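Rho guanine nucleotide exchange factor 12 (Homo sapiens, PDB 1TXD) acts as a guanine nucleotide exchange factor for the GTPase RhoA, through the DH/PH domain pair that makes up this fragment. Local coordinates at residues V197-A200 against A201-R205. The protein carries 1 engineered substitution. Sequence-based numbering, arbitrary orientation.
Sequences VKKA and ADHCR
Lys199 meets His203 one helical turn on because CG of Lys199 stands anti to its own N (chi1 172°), while the ring carbon CG of His203 lies anti to the carbonyl carbon (chi1 -77°). The two side chains run alongside each other, and bends late in the lysine chain bring Lys199 NZ in plane to the edge of the His203 ring, 3.1 Å from NE2, a weak hydrogen bond. Farther back, Lys199 CG packs 3.9 Å from His203 CD2. In the backbone, His203 N donates to Lys199 O at 3.0 Å with an N-H...O angle of 171°, close to straight. His203 ND1 makes a second weak bond, to Glu114, so both ring nitrogens have partners; a leucine in place of this histidine would probably leave Lys199 NZ and Glu114 without these mates. Elsewhere on the turn, Asp202 OD1 forms a salt bridge with Arg205 NH1 (3.0 Å), in the guanidinium plane, and Arg205 NH2 makes another to Asp182. On the buried side, Ala200 touches Leu105, Leu106 and Leu181, and Cys204 touches Phe109. Successive i to i+4 bonds, including Cys204 N to Ala200 O at 2.9 Å, mark a regular alpha-helix; this part of helix 191-230 packs against helices 102-109 and 169-186 in the DH helical bundle.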
loop_
_atom_site.group_PDB
_atom_site.type_symbol
_atom_site.label_atom_id
_atom_site.label_comp_id
_atom_site.label_asym_id
_atom_site.label_seq_id
_atom_site.Cartn_x
_atom_site.Cartn_y
_atom_site.Cartn_z
ATOM N N VAL A 197 -24.327 -11.930 9.052
ATOM C CA VAL A 197 -23.820 -10.569 8.992
ATOM C C VAL A 197 -22.416 -10.570 9.555
ATOM O O VAL A 197 -21.493 -10.081 8.881
ATOM C CB VAL A 197 -24.716 -9.551 9.734
ATOM C CG1 VAL A 197 -24.043 -8.188 9.823
ATOM C CG2 VAL A 197 -26.061 -9.381 9.010
ATOM N N LYS A 198 -22.237 -11.152 10.745
ATOM C CA LYS A 198 -20.912 -11.195 11.381
ATOM C C LYS A 198 -19.892 -12.015 10.592
ATOM O O LYS A 198 -18.697 -11.719 10.654
ATOM C CB LYS A 198 -20.984 -11.730 12.806
ATOM C CG LYS A 198 -21.587 -10.741 13.777
ATOM C CD LYS A 198 -21.731 -11.327 15.186
ATOM C CE LYS A 198 -20.437 -11.209 16.007
ATOM N NZ LYS A 198 -20.702 -11.573 17.449
ATOM N N LYS A 199 -20.352 -13.036 9.862
ATOM C CA LYS A 199 -19.452 -13.839 9.038
ATOM C C LYS A 199 -18.897 -12.967 7.879
ATOM O O LYS A 199 -17.692 -12.929 7.656
ATOM C CB LYS A 199 -20.161 -15.105 8.521
ATOM C CG LYS A 199 -19.379 -15.962 7.472
ATOM C CD LYS A 199 -19.825 -17.432 7.512
ATOM C CE LYS A 199 -19.893 -18.118 6.123
ATOM N NZ LYS A 199 -18.672 -17.902 5.307
ATOM N N ALA A 200 -19.796 -12.272 7.177
ATOM C CA ALA A 200 -19.457 -11.310 6.143
ATOM C C ALA A 200 -18.539 -10.213 6.667
ATOM O O ALA A 200 -17.596 -9.833 6.005
ATOM C CB ALA A 200 -20.737 -10.699 5.540
ATOM N N ALA A 201 -18.789 -9.743 7.886
ATOM C CA ALA A 201 -17.920 -8.753 8.509
ATOM C C ALA A 201 -16.499 -9.289 8.653
ATOM O O ALA A 201 -15.560 -8.567 8.351
ATOM C CB ALA A 201 -18.473 -8.318 9.887
ATOM N N ASP A 202 -16.349 -10.543 9.119
ATOM C CA ASP A 202 -15.027 -11.162 9.243
ATOM C C ASP A 202 -14.331 -11.359 7.897
ATOM O O ASP A 202 -13.138 -11.133 7.802
ATOM C CB ASP A 202 -15.074 -12.515 9.957
ATOM C CG ASP A 202 -15.352 -12.386 11.419
ATOM O OD1 ASP A 202 -15.312 -11.251 11.961
ATOM O OD2 ASP A 202 -15.639 -13.382 12.110
ATOM N N HIS A 203 -15.071 -11.793 6.882
ATOM C CA HIS A 203 -14.556 -11.792 5.510
ATOM C C HIS A 203 -14.072 -10.395 5.122
ATOM O O HIS A 203 -12.982 -10.261 4.568
ATOM C CB HIS A 203 -15.587 -12.303 4.506
ATOM C CG HIS A 203 -15.753 -13.796 4.504
ATOM N ND1 HIS A 203 -14.785 -14.661 4.030
ATOM C CD2 HIS A 203 -16.796 -14.578 4.883
ATOM C CE1 HIS A 203 -15.212 -15.909 4.148
ATOM N NE2 HIS A 203 -16.432 -15.888 4.655
ATOM N N CYS A 204 -14.833 -9.344 5.430
ATOM C CA CYS A 204 -14.383 -7.996 5.032
ATOM C C CYS A 204 -13.039 -7.710 5.703
ATOM O O CYS A 204 -12.136 -7.142 5.108
ATOM C CB CYS A 204 -15.400 -6.914 5.365
ATOM S SG CYS A 204 -16.795 -6.888 4.260
ATOM N N ARG A 205 -12.904 -8.160 6.933
ATOM C CA ARG A 205 -11.641 -8.043 7.646
ATOM C C ARG A 205 -10.535 -8.831 6.971
ATOM O O ARG A 205 -9.453 -8.312 6.825
ATOM C CB ARG A 205 -11.798 -8.472 9.109
ATOM C CG ARG A 205 -11.694 -7.301 10.074
ATOM C CD ARG A 205 -11.994 -7.645 11.519
ATOM N NE ARG A 205 -13.034 -6.721 11.923
ATOM C CZ ARG A 205 -14.281 -7.040 12.222
ATOM N NH1 ARG A 205 -14.719 -8.299 12.255
ATOM N NH2 ARG A 205 -15.095 -6.067 12.511
#